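Local coordinates for protein folylpolyglutamate synthase (FolC) (Helicobacter pylori, PDB 6K8C) that probably adds glutamate to dihydropteroate and, successively, to reduced folates, spending ATP to make dihydrofolate and folylpolyglutamates, at residues A[56-61]-A[140-145]; A[81-84]-A[89-92]. All coordinates share one frame; numbering follows the deposited sequence.

Overall arrangement
Both contacts belong to the Mur ligase middle domain, a P-loop NTPase type of unit, and both reach the same mixed sheet. Contact 1 joins the P-loop and the start of helix 58-70 to the end of strand 138-142; contact 2 ties together the two ends of the loop between strands 76-79 and 91-93, and lies within the stretch of chain that contact 1 spans. Their centres are about 11 Å apart. Glu142 links them: its OE1 lies 3.3 Å from Ser81 N, a probable hydrogen bond, while its OE2 serves contact 1 through water. A citrate, probably from the crystallisation liquor, occupies the P-loop beside contact 1, where family members bind the phosphates of ATP.

Contact 1. Residues A[56-61]-A[140-145]; sequences NGKGST and VLEAGL
Lys58 and Glu142 meet at about a right angle, touching along their aliphatic parts and not through their charges. Lys58 CE packs on Glu142 CG at 3.7 Å, and CD of the lysine lies almost as near to that same carbon. The glutamate reaches over because its CG stands anti to the backbone N (chi1 -174°) and the chain stays extended beyond it. The lysine, by contrast, bends at chi3 and chi4, which carries NZ back to the carbonyl oxygen of Gly54; Lys58 NZ and Glu142 OE1 remain 4.8 Å apart, near enough for some electrostatic attraction without a salt bridge. A water joins the segments instead, giving one hydrogen to Lys58 O and the other to Glu142 OE2, each at 2.7 Å. At the helix start, Gly57 is the N-cap, and its carbonyl oxygen accepts from Thr61 N and, at 2.6 Å, from Thr61 OG1, the two donors coming from opposite faces of the carbonyl plane. GKGST is the end of a P-loop, and citrate hydrogen-bonds Gly57 N and Ser60 OG. Strand 138-142 runs between strands 76-79 and 48-53, the latter leading through the P-loop into helix 58-70.

Contact 2. Residues A[81-84]-A[89-92]; sequences SPHV and ERFF
Arg90 reaches from the 3-10 segment just before strand 91-93 along Ser81, Pro82 and His83, and its path can be followed atom by atom. Its CB lies over one face of the neighbouring Phe91 ring, offset toward the rim. CG passes 4.1 Å from Pro82 O, and CD comes equally near His83 ND1. The chain, extended from CG to NE, carries NE to the edge of the imidazole, where its N-H makes a hydrogen bond of 3.0 Å to His83 ND1 with an angle of 161°, lying in both the imidazole and the guanidinium plane, although the two planes are turned 66° apart. Pro82, which follows a cis peptide bond, sits with CA over one face of the guanidinium; Arg90 NH1 meets Ser81 CB at 3.5 Å. Arg90 NH2 meets Pro82 CB at 3.4 Å. One residue beyond His83, Glu89 OE1 accepts a nearly straight bond from Val84 N (2.7 Å, 171°) on its syn side, somewhat out of the carboxylate plane, while OE2 takes the N-H groups of Phe85 and Glu86. One carboxylate thus gathers three successive backbone amides, which orders the loop. Because ND1 accepts from arginine, it probably presents its lone pair there, consistent with a neutral ring protonated on NE2.

Contact 1. Residues A[56-61]-A[140-145]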
ATOM      1  N   ASN A  56      -0.586  -4.758  -7.304  1.00 26.09           N
ATOM      2  CA  ASN A  56      -1.663  -5.017  -6.366  1.00 29.04           C
ATOM      3  C   ASN A  56      -1.142  -5.794  -5.167  1.00 28.71           C
ATOM      4  O   ASN A  56      -0.191  -6.575  -5.276  1.00 26.14           O
ATOM      5  CB  ASN A  56      -2.796  -5.801  -7.039  1.00 36.17           C
ATOM      6  CG  ASN A  56      -3.412  -5.043  -8.198  1.00 40.92           C
ATOM      7  OD1 ASN A  56      -3.674  -3.845  -8.099  1.00 44.98           O
ATOM      8  ND2 ASN A  56      -3.638  -5.736  -9.305  1.00 48.70           N
ATOM      9  N   GLY A  57      -1.774  -5.564  -4.019  1.00 27.87           N
ATOM     10  CA  GLY A  57      -1.483  -6.327  -2.823  1.00 32.01           C
ATOM     11  C   GLY A  57      -0.167  -6.023  -2.143  1.00 31.19           C
ATOM     12  O   GLY A  57       0.255  -6.810  -1.292  1.00 26.77           O
ATOM     13  N   LYS A  58       0.498  -4.913  -2.480  1.00 26.08           N
ATOM     14  CA  LYS A  58       1.754  -4.580  -1.807  1.00 28.64           C
ATOM     15  C   LYS A  58       1.533  -4.361  -0.318  1.00 23.79           C
ATOM     16  O   LYS A  58       2.281  -4.882   0.518  1.00 25.84           O
ATOM     17  CB  LYS A  58       2.393  -3.337  -2.437  1.00 27.50           C
ATOM     18  CG  LYS A  58       3.020  -3.593  -3.811  1.00 32.42           C
ATOM     19  CD  LYS A  58       4.030  -2.505  -4.168  1.00 37.58           C
ATOM     20  CE  LYS A  58       3.364  -1.147  -4.322  1.00 34.96           C
ATOM     21  NZ  LYS A  58       2.129  -1.217  -5.150  1.00 37.02           N
ATOM     22  N   GLY A  59       0.487  -3.608   0.031  1.00 24.61           N
ATOM     23  CA  GLY A  59       0.287  -3.232   1.421  1.00 28.30           C
ATOM     24  C   GLY A  59       0.014  -4.419   2.323  1.00 30.68           C
ATOM     25  O   GLY A  59       0.639  -4.571   3.376  1.00 24.88           O
ATOM     26  N   SER A  60      -0.928  -5.280   1.927  1.00 25.92           N
ATOM     27  CA  SER A  60      -1.269  -6.410   2.787  1.00 22.88           C
ATOM     28  C   SER A  60      -0.150  -7.444   2.817  1.00 22.23           C
ATOM     29  O   SER A  60       0.156  -7.999   3.878  1.00 24.19           O
ATOM     30  CB  SER A  60      -2.581  -7.051   2.337  1.00 27.45           C
ATOM     31  OG  SER A  60      -2.524  -7.428   0.975  1.00 35.02           O
ATOM     32  N   THR A  61       0.468  -7.724   1.665  1.00 23.96           N
ATOM     33  CA  THR A  61       1.581  -8.672   1.644  1.00 23.54           C
ATOM     34  C   THR A  61       2.700  -8.220   2.573  1.00 24.21           C
ATOM     35  O   THR A  61       3.238  -9.012   3.356  1.00 23.81           O
ATOM     36  CB  THR A  61       2.120  -8.836   0.221  1.00 23.26           C
ATOM     37  OG1 THR A  61       1.064  -9.238  -0.657  1.00 22.86           O
ATOM     38  CG2 THR A  61       3.233  -9.879   0.193  1.00 23.73           C
ATOM     39  N   VAL A 140      10.901  -3.723   5.882  1.00 24.57           N
ATOM     40  CA  VAL A 140      10.021  -4.106   4.781  1.00 26.26           C
ATOM     41  C   VAL A 140       9.709  -2.828   4.013  1.00 26.31           C
ATOM     42  O   VAL A 140       8.985  -1.957   4.503  1.00 27.36           O
ATOM     43  CB  VAL A 140       8.746  -4.806   5.275  1.00 25.67           C
ATOM     44  CG1 VAL A 140       7.907  -5.285   4.083  1.00 23.18           C
ATOM     45  CG2 VAL A 140       9.102  -6.005   6.157  1.00 21.46           C
ATOM     46  N   LEU A 141      10.263  -2.726   2.810  1.00 27.76           N
ATOM     47  CA  LEU A 141      10.375  -1.477   2.064  1.00 23.66           C
ATOM     48  C   LEU A 141       9.527  -1.580   0.803  1.00 26.11           C
ATOM     49  O   LEU A 141       9.887  -2.296  -0.136  1.00 30.33           O
ATOM     50  CB  LEU A 141      11.840  -1.212   1.719  1.00 33.48           C
ATOM     51  CG  LEU A 141      12.356   0.191   1.415  1.00 40.05           C
ATOM     52  CD1 LEU A 141      12.328   1.061   2.655  1.00 38.55           C
ATOM     53  CD2 LEU A 141      13.766   0.085   0.863  1.00 43.72           C
ATOM     54  N   GLU A 142       8.412  -0.862   0.781  1.00 29.83           N
ATOM     55  CA  GLU A 142       7.533  -0.859  -0.381  1.00 24.45           C
ATOM     56  C   GLU A 142       8.052   0.122  -1.422  1.00 31.44           C
ATOM     57  O   GLU A 142       8.354   1.278  -1.103  1.00 29.79           O
ATOM     58  CB  GLU A 142       6.117  -0.476   0.040  1.00 26.56           C
ATOM     59  CG  GLU A 142       5.074  -0.576  -1.049  1.00 31.82           C
ATOM     60  CD  GLU A 142       3.717  -0.121  -0.559  1.00 37.95           C
ATOM     61  OE1 GLU A 142       3.263   0.961  -0.984  1.00 44.91           O
ATOM     62  OE2 GLU A 142       3.113  -0.836   0.267  1.00 31.14           O
ATOM     63  N   ALA A 143       8.157  -0.336  -2.664  1.00 31.05           N
ATOM     64  CA  ALA A 143       8.597   0.543  -3.737  1.00 29.95           C
ATOM     65  C   ALA A 143       7.535   1.595  -4.034  1.00 42.08           C
ATOM     66  O   ALA A 143       6.332   1.362  -3.878  1.00 30.31           O
ATOM     67  CB  ALA A 143       8.907  -0.263  -5.000  1.00 30.17           C
ATOM     68  N   GLY A 144       7.992   2.769  -4.443  1.00 31.81           N
ATOM     69  CA  GLY A 144       7.119   3.822  -4.920  1.00 42.99           C
ATOM     70  C   GLY A 144       6.851   3.691  -6.404  1.00 41.45           C
ATOM     71  O   GLY A 144       6.873   2.593  -6.970  1.00 49.05           O
ATOM     72  N   LEU A 145       6.623   4.831  -7.051  1.00 48.19           N
ATOM     73  CA  LEU A 145       6.254   4.864  -8.460  1.00 52.98           C
ATOM     74  C   LEU A 145       7.441   5.076  -9.392  1.00 59.59           C
ATOM     75  O   LEU A 145       7.245   5.171 -10.608  1.00 66.76           O
ATOM     76  CB  LEU A 145       5.210   5.961  -8.702  1.00 50.60           C
ATOM     77  CG  LEU A 145       3.955   5.905  -7.826  1.00 59.48           C
ATOM     78  CD1 LEU A 145       3.026   7.067  -8.148  1.00 68.58           C
ATOM     79  CD2 LEU A 145       3.235   4.573  -7.988  1.00 66.19           C
TER
HETATM   80  O   HOH W   1       4.102  -3.076   1.355  1.00 27.81           O

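Contact 2. Residues A[81-84]-A[89-92]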
ATOM      1  N   SER A  81       3.377   3.506   1.042  1.00 27.27           N
ATOM      2  CA  SER A  81       2.975   4.773   0.447  1.00 27.87           C
ATOM      3  C   SER A  81       1.744   4.530  -0.413  1.00 33.38           C
ATOM      4  O   SER A  81       1.554   3.413  -0.903  1.00 30.52           O
ATOM      5  CB  SER A  81       4.110   5.379  -0.393  1.00 31.56           C
ATOM      6  OG  SER A  81       4.321   4.631  -1.573  1.00 39.81           O
ATOM      7  N   PRO A  82       0.864   5.539  -0.578  1.00 33.85           N
ATOM      8  CA  PRO A  82       0.951   6.820   0.124  1.00 37.07           C
ATOM      9  C   PRO A  82       0.283   6.695   1.482  1.00 37.20           C
ATOM     10  O   PRO A  82       0.398   5.650   2.107  1.00 40.13           O
ATOM     11  CB  PRO A  82       0.192   7.774  -0.796  1.00 33.71           C
ATOM     12  CG  PRO A  82      -0.884   6.909  -1.386  1.00 32.12           C
ATOM     13  CD  PRO A  82      -0.317   5.488  -1.461  1.00 39.33           C
ATOM     14  N   HIS A  83      -0.417   7.729   1.933  1.00 32.15           N
ATOM     15  CA  HIS A  83      -1.145   7.647   3.187  1.00 24.51           C
ATOM     16  C   HIS A  83      -2.592   8.055   2.959  1.00 28.85           C
ATOM     17  O   HIS A  83      -2.932   8.696   1.962  1.00 36.02           O
ATOM     18  CB  HIS A  83      -0.494   8.513   4.277  1.00 28.96           C
ATOM     19  CG  HIS A  83      -0.475   9.978   3.967  1.00 28.44           C
ATOM     20  ND1 HIS A  83       0.631  10.613   3.444  1.00 30.92           N
ATOM     21  CD2 HIS A  83      -1.416  10.937   4.135  1.00 34.91           C
ATOM     22  CE1 HIS A  83       0.365  11.898   3.288  1.00 31.33           C
ATOM     23  NE2 HIS A  83      -0.870  12.121   3.702  1.00 34.58           N
ATOM     24  N   VAL A  84      -3.452   7.651   3.889  1.00 28.66           N
ATOM     25  CA  VAL A  84      -4.874   7.961   3.802  1.00 36.27           C
ATOM     26  C   VAL A  84      -5.167   9.255   4.548  1.00 37.28           C
ATOM     27  O   VAL A  84      -5.676  10.219   3.967  1.00 44.67           O
ATOM     28  CB  VAL A  84      -5.733   6.816   4.363  1.00 40.31           C
ATOM     29  CG1 VAL A  84      -7.209   7.181   4.277  1.00 42.37           C
ATOM     30  CG2 VAL A  84      -5.445   5.519   3.621  1.00 31.98           C
ATOM     31  N   GLU A  89       1.389   7.410   8.797  1.00 27.74           N
ATOM     32  CA  GLU A  89       0.947   6.064   8.418  1.00 26.44           C
ATOM     33  C   GLU A  89       2.011   5.312   7.632  1.00 32.79           C
ATOM     34  O   GLU A  89       2.031   4.075   7.629  1.00 25.56           O
ATOM     35  CB  GLU A  89      -0.319   6.130   7.566  1.00 29.82           C
ATOM     36  CG  GLU A  89      -1.560   6.604   8.269  1.00 26.92           C
ATOM     37  CD  GLU A  89      -2.652   6.965   7.286  1.00 34.41           C
ATOM     38  OE1 GLU A  89      -2.677   6.392   6.165  1.00 32.54           O
ATOM     39  OE2 GLU A  89      -3.487   7.820   7.636  1.00 30.40           O
ATOM     40  N   ARG A  90       2.880   6.042   6.934  1.00 23.65           N
ATOM     41  CA  ARG A  90       3.884   5.439   6.074  1.00 26.25           C
ATOM     42  C   ARG A  90       4.933   4.650   6.844  1.00 27.38           C
ATOM     43  O   ARG A  90       5.715   3.930   6.215  1.00 24.97           O
ATOM     44  CB  ARG A  90       4.560   6.533   5.236  1.00 25.29           C
ATOM     45  CG  ARG A  90       3.616   7.177   4.210  1.00 25.20           C
ATOM     46  CD  ARG A  90       4.162   8.512   3.714  1.00 28.57           C
ATOM     47  NE  ARG A  90       3.215   9.183   2.830  1.00 26.21           N
ATOM     48  CZ  ARG A  90       3.331   9.236   1.510  1.00 28.10           C
ATOM     49  NH1 ARG A  90       4.365   8.664   0.912  1.00 26.00           N
ATOM     50  NH2 ARG A  90       2.416   9.874   0.787  1.00 27.85           N
ATOM     51  N   PHE A  91       4.966   4.751   8.172  1.00 22.28           N
ATOM     52  CA  PHE A  91       6.008   4.120   8.981  1.00 26.51           C
ATOM     53  C   PHE A  91       5.350   3.302  10.089  1.00 28.87           C
ATOM     54  O   PHE A  91       4.934   3.850  11.114  1.00 27.93           O
ATOM     55  CB  PHE A  91       6.962   5.169   9.553  1.00 29.00           C
ATOM     56  CG  PHE A  91       7.349   6.238   8.567  1.00 26.83           C
ATOM     57  CD1 PHE A  91       8.431   6.056   7.717  1.00 25.78           C
ATOM     58  CD2 PHE A  91       6.641   7.433   8.500  1.00 25.94           C
ATOM     59  CE1 PHE A  91       8.805   7.049   6.813  1.00 24.09           C
ATOM     60  CE2 PHE A  91       6.999   8.422   7.595  1.00 26.23           C
ATOM     61  CZ  PHE A  91       8.085   8.230   6.751  1.00 23.96           C
ATOM     62  N   PHE A  92       5.250   1.993   9.870  1.00 26.96           N
ATOM     63  CA  PHE A  92       4.735   1.050  10.858  1.00 28.29           C
ATOM     64  C   PHE A  92       5.945   0.451  11.562  1.00 31.66           C
ATOM     65  O   PHE A  92       6.678  -0.347  10.970  1.00 29.46           O
ATOM     66  CB  PHE A  92       3.890  -0.028  10.179  1.00 25.07           C
ATOM     67  CG  PHE A  92       3.115  -0.902  11.135  1.00 28.72           C
ATOM     68  CD1 PHE A  92       1.917  -0.469  11.673  1.00 32.03           C
ATOM     69  CD2 PHE A  92       3.574  -2.169  11.463  1.00 28.93           C
ATOM     70  CE1 PHE A  92       1.195  -1.276  12.535  1.00 32.33           C
ATOM     71  CE2 PHE A  92       2.856  -2.986  12.330  1.00 27.61           C
ATOM     72  CZ  PHE A  92       1.667  -2.537  12.863  1.00 30.72           C
TER